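PDB 3B8X: pyridoxamine 5-phosphate-dependent dehydrase from Escherichia coli, which removes the C3'-hydroxyl group from GDP-4-keto-6-deoxy-D-mannose by a combined transamination and deoxygenation on the way to L-colitose of the O-antigen. Local coordinates for residues B[38-43]-B[51-56]; B[45-50]-B[172-177]; B[178-183]-B[202-207]. The protein carries 1 engineered substitution. One frame throughout, in Å; residues are numbered along the deposited sequence.

Interaction 1. Residues B[38-43]-B[51-56]; sequences QYETQF and YAVMVS
Glu-40 reaches from helix 34-47 to the backbone of strand 51-55. Its OE2 accepts a hydrogen bond from the N-H of Met-54, at 2.9 Å from Met-54 N and with an N-H...O angle of 160°. The donor meets the anti side of the carboxylate, 26° out of its plane. Beyond CG the Glu-40 chain is extended, which carries the carboxylate the full distance to the strand. OE2 has a second partner, a salt bridge to Arg-215, and Arg-215 also hydrogen-bonds to Met-54 O. The other oxygen, OE1, and the carbonyl of Ala-52 share a water that donates to both, so both ends of the carboxylate are tied to the strand. The positive arginine and the donated N-H would probably favour the charged form.

Met-54 crosses the Tyr-39 side chain at about a right angle. Its SD lies 3.6 Å from Tyr-39 CD2 and 4.4 Å from the ring centroid, an oblique Met-aromatic contact. Ala-52 fills the other part of the interface. Its CB sits 3.3 Å from Glu-40 O and 4.0 Å from Phe-43 CB. The helix and strand axes come within 6.9 Å at 137°. This is a helix packed on strand 51-55, the outermost strand of the mixed sheet within this chain, in the large domain of a PLP-dependent aminotransferase-type fold.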
loop_
_atom_site.group_PDB
_atom_site.type_symbol
_atom_site.label_atom_id
_atom_site.label_comp_id
_atom_site.label_asym_id
_atom_site.label_seq_id
_atom_site.Cartn_x
_atom_site.Cartn_y
_atom_site.Cartn_z
ATOM N N GLN B 38 18.784 -6.241 -5.259
ATOM C CA GLN B 38 20.125 -5.840 -4.881
ATOM C C GLN B 38 20.054 -4.985 -3.609
ATOM O O GLN B 38 20.831 -5.142 -2.647
ATOM C CB GLN B 38 20.651 -4.962 -6.001
ATOM C CG GLN B 38 22.147 -4.801 -6.073
ATOM C CD GLN B 38 22.554 -4.093 -7.358
ATOM O OE1 GLN B 38 23.190 -3.027 -7.323
ATOM N NE2 GLN B 38 22.141 -4.660 -8.506
ATOM N N TYR B 39 19.160 -4.009 -3.636
ATOM C CA TYR B 39 18.995 -3.160 -2.460
ATOM C C TYR B 39 18.684 -3.995 -1.186
ATOM O O TYR B 39 19.174 -3.715 -0.090
ATOM C CB TYR B 39 17.779 -2.274 -2.726
ATOM C CG TYR B 39 17.427 -1.387 -1.575
ATOM C CD1 TYR B 39 18.217 -0.310 -1.229
ATOM C CD2 TYR B 39 16.268 -1.602 -0.857
ATOM C CE1 TYR B 39 17.865 0.544 -0.166
ATOM C CE2 TYR B 39 15.913 -0.763 0.188
ATOM C CZ TYR B 39 16.692 0.326 0.513
ATOM O OH TYR B 39 16.282 1.150 1.545
ATOM N N GLU B 40 17.844 -5.005 -1.315
ATOM C CA GLU B 40 17.472 -5.786 -0.140
ATOM C C GLU B 40 18.721 -6.497 0.381
ATOM O O GLU B 40 18.943 -6.622 1.588
ATOM C CB GLU B 40 16.362 -6.779 -0.495
ATOM C CG GLU B 40 14.988 -6.061 -0.747
ATOM C CD GLU B 40 13.914 -6.952 -1.429
ATOM O OE1 GLU B 40 14.278 -8.010 -1.970
ATOM O OE2 GLU B 40 12.688 -6.654 -1.424
ATOM N N THR B 41 19.530 -6.983 -0.549
ATOM C CA THR B 41 20.742 -7.706 -0.195
ATOM C C THR B 41 21.652 -6.757 0.578
ATOM O O THR B 41 22.142 -7.069 1.667
ATOM C CB THR B 41 21.435 -8.169 -1.475
ATOM O OG1 THR B 41 20.667 -9.230 -2.054
ATOM C CG2 THR B 41 22.866 -8.625 -1.198
ATOM N N GLN B 42 21.819 -5.553 0.045
ATOM C CA GLN B 42 22.666 -4.572 0.733
ATOM C C GLN B 42 22.059 -4.131 2.073
ATOM O O GLN B 42 22.783 -3.856 3.037
ATOM C CB GLN B 42 22.917 -3.356 -0.184
ATOM C CG GLN B 42 24.351 -2.964 -0.359
ATOM C CD GLN B 42 25.313 -4.090 -0.039
ATOM O OE1 GLN B 42 25.402 -5.088 -0.773
ATOM N NE2 GLN B 42 26.055 -3.929 1.060
ATOM N N PHE B 43 20.733 -4.030 2.106
ATOM C CA PHE B 43 19.999 -3.568 3.281
ATOM C C PHE B 43 20.262 -4.517 4.414
ATOM O O PHE B 43 20.721 -4.059 5.456
ATOM C CB PHE B 43 18.514 -3.392 2.973
ATOM C CG PHE B 43 17.771 -2.461 3.937
ATOM C CD1 PHE B 43 17.576 -1.102 3.637
ATOM C CD2 PHE B 43 17.276 -2.946 5.156
ATOM C CE1 PHE B 43 16.870 -0.263 4.519
ATOM C CE2 PHE B 43 16.613 -2.094 6.084
ATOM C CZ PHE B 43 16.391 -0.778 5.751
ATOM N N TYR B 51 17.632 -11.272 6.367
ATOM C CA TYR B 51 16.808 -10.935 5.234
ATOM C C TYR B 51 16.281 -9.532 5.283
ATOM O O TYR B 51 16.094 -8.967 6.356
ATOM C CB TYR B 51 15.581 -11.828 5.277
ATOM C CG TYR B 51 15.896 -13.273 5.321
ATOM C CD1 TYR B 51 15.723 -14.000 6.484
ATOM C CD2 TYR B 51 16.301 -13.933 4.171
ATOM C CE1 TYR B 51 16.005 -15.346 6.515
ATOM C CE2 TYR B 51 16.540 -15.278 4.181
ATOM C CZ TYR B 51 16.395 -15.970 5.359
ATOM O OH TYR B 51 16.645 -17.310 5.358
ATOM N N ALA B 52 15.912 -9.039 4.107
ATOM C CA ALA B 52 15.292 -7.724 3.973
ATOM C C ALA B 52 14.240 -7.787 2.856
ATOM O O ALA B 52 14.463 -8.452 1.825
ATOM C CB ALA B 52 16.348 -6.666 3.646
ATOM N N VAL B 53 13.078 -7.175 3.099
ATOM C CA VAL B 53 11.997 -7.112 2.097
ATOM C C VAL B 53 11.582 -5.663 1.954
ATOM O O VAL B 53 10.979 -5.125 2.863
ATOM C CB VAL B 53 10.721 -7.885 2.428
ATOM C CG1 VAL B 53 9.715 -7.684 1.302
ATOM C CG2 VAL B 53 10.967 -9.407 2.600
ATOM N N MET B 54 11.866 -5.066 0.802
ATOM C CA MET B 54 11.482 -3.681 0.517
ATOM C C MET B 54 10.026 -3.548 0.093
ATOM O O MET B 54 9.527 -4.374 -0.655
ATOM C CB MET B 54 12.299 -3.124 -0.612
ATOM C CG MET B 54 12.133 -1.579 -0.745
ATOM S SD MET B 54 13.023 -0.972 -2.214
ATOM C CE MET B 54 13.101 0.819 -1.970
ATOM N N VAL B 55 9.355 -2.527 0.593
ATOM C CA VAL B 55 7.937 -2.339 0.314
ATOM C C VAL B 55 7.674 -0.887 0.012
ATOM O O VAL B 55 8.559 -0.040 0.059
ATOM C CB VAL B 55 7.001 -2.821 1.469
ATOM C CG1 VAL B 55 7.015 -4.361 1.541
ATOM C CG2 VAL B 55 7.433 -2.243 2.781
ATOM N N SER B 56 6.449 -0.607 -0.363
ATOM C CA SER B 56 6.119 0.736 -0.774
ATOM C C SER B 56 6.352 1.861 0.233
ATOM O O SER B 56 6.550 2.978 -0.200
ATOM C CB SER B 56 4.704 0.737 -1.368
ATOM O OG SER B 56 3.711 0.542 -0.348
HETATM O O HOH W 1 15.156 -10.144 -0.621
#

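Interaction 2. Residues B[45-50]-B[172-177]; sequences KTFGSK and NKCAGT. With NA (sodium ion), chain N.
Cys-174 SG comes to the edge of the Phe-47 ring, near its plane, and lies 4.2 Å from CD2 of Phe-47. One face of the ring carries the methyl of Thr-46, with Thr-46 CG2 3.8 Å above the plane and over the ring centre. Phe-43 and Phe-184 also meet this ring, which places it in an aromatic cluster. The contact joins the C-terminal end of helix 34-47 to a type II beta turn, Cys-174 to Thr-177, that begins at the last residue of strand 173-174. Gly-48, with positive phi, ends the helical run.

The carbonyl of Phe-47 points at the turn. Cys-174 CB and Thr-177 CG2 both close on Phe-47 O, the methyl carbon at 3.2 Å. A water donates to Phe-47 O and accepts from Cys-174 N, so the link between the backbones is indirect. A second water joins Gly-48 O to the ammonium of Lys-173 in the same way, and also binds the sodium ion.

The turn is braced from within. Cys-174 O accepts from both Thr-177 N and Thr-177 OG1. The hydroxyl comes in the carbonyl plane on a lone pair, at 2.7 Å from Thr-177 OG1 to Cys-174 O. Thr-177 chi1 of 72° sets OG1 between its own N and carbonyl carbon, which turns the hydroxyl back into the turn and leaves CG2 for Phe-47. Lys-173 NZ donates to Thr-177 OG1. The sodium ion is held by Thr-177 O at 2.5 Å, with four waters and Asp-203.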
loop_
_atom_site.group_PDB
_atom_site.type_symbol
_atom_site.label_atom_id
_atom_site.label_comp_id
_atom_site.label_asym_id
_atom_site.label_seq_id
_atom_site.Cartn_x
_atom_site.Cartn_y
_atom_site.Cartn_z
ATOM N N LYS B 45 22.572 -6.680 4.820
ATOM C CA LYS B 45 23.974 -6.590 5.196
ATOM C C LYS B 45 24.271 -5.376 6.071
ATOM O O LYS B 45 24.998 -5.472 7.082
ATOM C CB LYS B 45 24.846 -6.525 3.944
ATOM C CG LYS B 45 26.337 -6.360 4.147
ATOM C CD LYS B 45 27.086 -7.073 3.019
ATOM C CE LYS B 45 28.191 -6.227 2.404
ATOM N NZ LYS B 45 28.876 -6.976 1.307
ATOM N N THR B 46 23.733 -4.230 5.658
ATOM C CA THR B 46 23.991 -2.979 6.351
ATOM C C THR B 46 23.629 -3.067 7.817
ATOM O O THR B 46 24.409 -2.641 8.658
ATOM C CB THR B 46 23.248 -1.815 5.708
ATOM O OG1 THR B 46 23.702 -1.648 4.366
ATOM C CG2 THR B 46 23.565 -0.594 6.462
ATOM N N PHE B 47 22.458 -3.636 8.105
ATOM C CA PHE B 47 21.931 -3.737 9.469
ATOM C C PHE B 47 22.205 -4.997 10.231
ATOM O O PHE B 47 22.042 -5.029 11.448
ATOM C CB PHE B 47 20.456 -3.368 9.475
ATOM C CG PHE B 47 20.214 -2.002 8.892
ATOM C CD1 PHE B 47 19.707 -1.872 7.614
ATOM C CD2 PHE B 47 20.726 -0.866 9.535
ATOM C CE1 PHE B 47 19.597 -0.595 7.035
ATOM C CE2 PHE B 47 20.572 0.398 8.992
ATOM C CZ PHE B 47 20.005 0.540 7.738
ATOM N N GLY B 48 22.643 -6.025 9.521
ATOM C CA GLY B 48 22.954 -7.273 10.169
ATOM C C GLY B 48 21.746 -8.160 10.314
ATOM O O GLY B 48 21.653 -8.899 11.279
ATOM N N SER B 49 20.842 -8.168 9.346
ATOM C CA SER B 49 19.722 -9.128 9.422
ATOM C C SER B 49 19.937 -10.206 8.342
ATOM O O SER B 49 20.657 -9.993 7.370
ATOM C CB SER B 49 18.369 -8.427 9.213
ATOM O OG SER B 49 18.397 -7.757 7.970
ATOM N N LYS B 50 19.314 -11.367 8.463
ATOM C CA LYS B 50 19.556 -12.310 7.385
ATOM C C LYS B 50 18.802 -11.865 6.160
ATOM O O LYS B 50 19.249 -12.084 5.041
ATOM C CB LYS B 50 19.114 -13.730 7.720
ATOM C CG LYS B 50 19.564 -14.193 9.106
ATOM C CD LYS B 50 18.972 -15.546 9.495
ATOM C CE LYS B 50 19.997 -16.670 9.377
ATOM N NZ LYS B 50 19.829 -17.483 8.126
ATOM N N ASN B 172 26.255 -2.177 20.103
ATOM C CA ASN B 172 26.843 -2.689 18.859
ATOM C C ASN B 172 25.860 -3.440 17.943
ATOM O O ASN B 172 26.261 -4.022 16.929
ATOM C CB ASN B 172 28.034 -3.596 19.189
ATOM C CG ASN B 172 29.367 -2.937 18.914
ATOM O OD1 ASN B 172 30.158 -3.431 18.106
ATOM N ND2 ASN B 172 29.633 -1.822 19.595
ATOM N N LYS B 173 24.582 -3.454 18.309
ATOM C CA LYS B 173 23.562 -4.125 17.496
ATOM C C LYS B 173 22.696 -3.042 16.825
ATOM O O LYS B 173 22.254 -2.107 17.487
ATOM C CB LYS B 173 22.692 -5.000 18.394
ATOM C CG LYS B 173 21.677 -5.796 17.637
ATOM C CD LYS B 173 21.300 -7.060 18.370
ATOM C CE LYS B 173 20.308 -7.877 17.530
ATOM N NZ LYS B 173 20.990 -8.345 16.271
ATOM N N CYS B 174 22.442 -3.154 15.534
ATOM C CA CYS B 174 21.650 -2.112 14.877
ATOM C C CYS B 174 20.192 -2.091 15.237
ATOM O O CYS B 174 19.533 -3.103 15.084
ATOM C CB CYS B 174 21.658 -2.325 13.374
ATOM S SG CYS B 174 23.271 -1.993 12.689
ATOM N N ALA B 175 19.645 -0.916 15.519
ATOM C CA ALA B 175 18.182 -0.828 15.784
ATOM C C ALA B 175 17.476 -1.493 14.616
ATOM O O ALA B 175 18.002 -1.450 13.499
ATOM C CB ALA B 175 17.739 0.616 15.924
ATOM N N GLY B 176 16.303 -2.085 14.866
ATOM C CA GLY B 176 15.556 -2.803 13.842
ATOM C C GLY B 176 15.881 -4.303 13.866
ATOM O O GLY B 176 15.131 -5.133 13.341
ATOM N N THR B 177 17.026 -4.662 14.427
ATOM C CA THR B 177 17.400 -6.072 14.423
ATOM C C THR B 177 17.225 -6.849 15.723
ATOM O O THR B 177 17.538 -8.044 15.809
ATOM C CB THR B 177 18.831 -6.268 13.916
ATOM O OG1 THR B 177 19.733 -5.788 14.925
ATOM C CG2 THR B 177 19.035 -5.489 12.589
HETATM NA NA NA N . 17.978 -10.125 14.524
HETATM O O HOH W 2 23.086 -5.502 14.019
HETATM O O HOH W 3 20.386 -9.571 13.636
HETATM O O HOH W 4 15.775 -11.016 15.352
HETATM O O HOH W 5 18.529 -11.283 16.689
HETATM O O HOH W 6 16.768 -9.138 12.295
#

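Interaction 3. Residues B[178-183]-B[202-207]; sequences FGLMGT and TDDEEI. With NA (sodium ion), chain N.
An ST turn at the end of strand 198-202 leads into helix 205-214, and Thr-202 ties it to Leu-180, beside strand 181-185. Thr-202 OG1 donates to Leu-180 O at 2.7 Å, with a C=O...donor angle of 168°, almost straight out from the carbonyl. The same hydroxyl oxygen accepts from Asp-204 N, the bond that makes the ST turn. With OG1 opposite its own backbone N (chi1 -179°), the hydroxyl faces both partners. A water also donates to Leu-180 O and accepts from Asp-203 N.

Asp-204 is the N-cap of helix 205-214. Its OD1 accepts from Ile-207 N at 2.9 Å, on the anti side and 30° out of the carboxylate plane, and takes a weak bond from Glu-206 N. OD2 forms a salt bridge with Arg-76. Strand 181-185 of the mixed sheet meets helix 205-214 through apolar side chains. Met-181 and Ile-207 reach toward each other tip to tip, and Met-181 SD lies 3.5 Å from Ile-207 CG2. Met-181 also runs alongside Thr-202, pointing the same way. Leu-180 CD1 touches Asp-204 CB at 4.1 Å.

Asp-203 turns to the sodium ion. Its OD2 binds the metal at 2.7 Å, while OD1 accepts from the backbone N of Lys-50. One of the metal waters donates to Gly-179 O.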
loop_
_atom_site.group_PDB
_atom_site.type_symbol
_atom_site.label_atom_id
_atom_site.label_comp_id
_atom_site.label_asym_id
_atom_site.label_seq_id
_atom_site.Cartn_x
_atom_site.Cartn_y
_atom_site.Cartn_z
ATOM N N PHE B 178 16.717 -6.186 16.743
ATOM C CA PHE B 178 16.502 -6.882 18.006
ATOM C C PHE B 178 15.241 -7.759 17.967
ATOM O O PHE B 178 15.221 -8.869 18.505
ATOM C CB PHE B 178 16.388 -5.838 19.096
ATOM C CG PHE B 178 17.672 -5.066 19.317
ATOM C CD1 PHE B 178 17.995 -3.943 18.526
ATOM C CD2 PHE B 178 18.570 -5.457 20.297
ATOM C CE1 PHE B 178 19.151 -3.240 18.741
ATOM C CE2 PHE B 178 19.749 -4.750 20.481
ATOM C CZ PHE B 178 20.005 -3.617 19.755
ATOM N N GLY B 179 14.216 -7.256 17.285
ATOM C CA GLY B 179 12.926 -7.906 17.145
ATOM C C GLY B 179 12.912 -9.107 16.199
ATOM O O GLY B 179 13.868 -9.367 15.447
ATOM N N LEU B 180 11.822 -9.852 16.261
ATOM C CA LEU B 180 11.608 -10.949 15.319
ATOM C C LEU B 180 11.565 -10.296 13.921
ATOM O O LEU B 180 12.031 -10.857 12.908
ATOM C CB LEU B 180 10.256 -11.592 15.630
ATOM C CG LEU B 180 9.736 -12.452 14.493
ATOM C CD1 LEU B 180 10.674 -13.657 14.275
ATOM C CD2 LEU B 180 8.311 -12.878 14.806
ATOM N N MET B 181 10.965 -9.106 13.893
ATOM C CA MET B 181 10.897 -8.240 12.699
ATOM C C MET B 181 11.221 -6.817 13.076
ATOM O O MET B 181 10.957 -6.386 14.214
ATOM C CB MET B 181 9.512 -8.249 12.051
ATOM C CG MET B 181 9.385 -9.380 11.020
ATOM S SD MET B 181 7.749 -9.548 10.313
ATOM C CE MET B 181 6.882 -10.252 11.662
ATOM N N GLY B 182 11.683 -6.059 12.084
ATOM C CA GLY B 182 11.977 -4.668 12.257
ATOM C C GLY B 182 11.593 -3.887 11.011
ATOM O O GLY B 182 11.929 -4.271 9.895
ATOM N N THR B 183 10.957 -2.742 11.202
ATOM C CA THR B 183 10.562 -1.947 10.032
ATOM C C THR B 183 11.371 -0.674 9.858
ATOM O O THR B 183 11.804 -0.082 10.838
ATOM C CB THR B 183 9.047 -1.629 10.026
ATOM O OG1 THR B 183 8.671 -0.912 11.225
ATOM C CG2 THR B 183 8.188 -2.901 9.848
ATOM N N THR B 202 14.278 -9.381 8.944
ATOM C CA THR B 202 14.079 -10.522 9.828
ATOM C C THR B 202 15.202 -11.523 9.605
ATOM O O THR B 202 16.028 -11.393 8.667
ATOM C CB THR B 202 12.667 -11.148 9.684
ATOM O OG1 THR B 202 12.496 -12.246 10.587
ATOM C CG2 THR B 202 12.421 -11.601 8.247
ATOM N N ASP B 203 15.297 -12.471 10.537
ATOM C CA ASP B 203 16.312 -13.513 10.442
ATOM C C ASP B 203 15.550 -14.801 10.182
ATOM O O ASP B 203 16.135 -15.824 9.874
ATOM C CB ASP B 203 17.108 -13.617 11.734
ATOM C CG ASP B 203 18.108 -12.518 11.878
ATOM O OD1 ASP B 203 18.562 -11.908 10.865
ATOM O OD2 ASP B 203 18.453 -12.287 13.050
ATOM N N ASP B 204 14.229 -14.716 10.300
ATOM C CA ASP B 204 13.341 -15.836 10.087
ATOM C C ASP B 204 13.008 -16.112 8.621
ATOM O O ASP B 204 12.336 -15.321 7.956
ATOM C CB ASP B 204 12.066 -15.613 10.900
ATOM C CG ASP B 204 11.245 -16.881 11.047
ATOM O OD1 ASP B 204 10.674 -17.371 10.030
ATOM O OD2 ASP B 204 11.207 -17.423 12.175
ATOM N N GLU B 205 13.448 -17.267 8.137
ATOM C CA GLU B 205 13.189 -17.668 6.761
ATOM C C GLU B 205 11.716 -17.845 6.431
ATOM O O GLU B 205 11.337 -17.555 5.296
ATOM C CB GLU B 205 13.977 -18.920 6.384
ATOM C CG GLU B 205 13.725 -19.390 4.949
ATOM C CD GLU B 205 14.643 -20.552 4.551
ATOM O OE1 GLU B 205 14.904 -21.388 5.441
ATOM O OE2 GLU B 205 15.073 -20.613 3.375
ATOM N N GLU B 206 10.893 -18.321 7.383
ATOM C CA GLU B 206 9.437 -18.476 7.132
ATOM C C GLU B 206 8.749 -17.119 6.986
ATOM O O GLU B 206 7.944 -16.895 6.065
ATOM C CB GLU B 206 8.675 -19.273 8.202
ATOM C CG GLU B 206 7.209 -19.568 7.782
ATOM C CD GLU B 206 6.360 -20.139 8.914
ATOM O OE1 GLU B 206 6.826 -20.029 10.062
ATOM O OE2 GLU B 206 5.219 -20.618 8.681
ATOM N N ILE B 207 9.061 -16.237 7.929
ATOM C CA ILE B 207 8.533 -14.884 7.899
ATOM C C ILE B 207 8.953 -14.217 6.588
ATOM O O ILE B 207 8.145 -13.564 5.943
ATOM C CB ILE B 207 9.063 -14.087 9.085
ATOM C CG1 ILE B 207 8.454 -14.624 10.374
ATOM C CG2 ILE B 207 8.672 -12.644 8.968
ATOM C CD1 ILE B 207 7.024 -14.205 10.610
HETATM NA NA NA N . 17.978 -10.125 14.524
HETATM O O HOH W 4 15.775 -11.016 15.352
HETATM O O HOH W 7 14.295 -12.143 13.220
HETATM O O HOH W 5 18.529 -11.283 16.689
HETATM O O HOH W 6 16.768 -9.138 12.295
HETATM O O HOH W 3 20.386 -9.571 13.636
#

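The three contacts lie close together, with centres 11 to 13 Å apart. Interactions 1 and 2 share helix 34-47, and their segments alternate along the chain. Interaction 1 closes before interaction 3 opens, as does interaction 2. Interactions 1 and 3 reach the same mixed sheet: strand 51-55 is its edge within this chain, followed by 198-202 and 181-185, and Tyr-51 N probably bonds to Thr-202 O. Interactions 2 and 3 share the sodium ion, with one protein ligand from each. Together they join helix 34-47, the sheet edge and the start of helix 205-214, with the side chains of Met-54, Met-181 and Phe-47 about 10, 13 and 14 Å from the bound cofactor-sugar adduct.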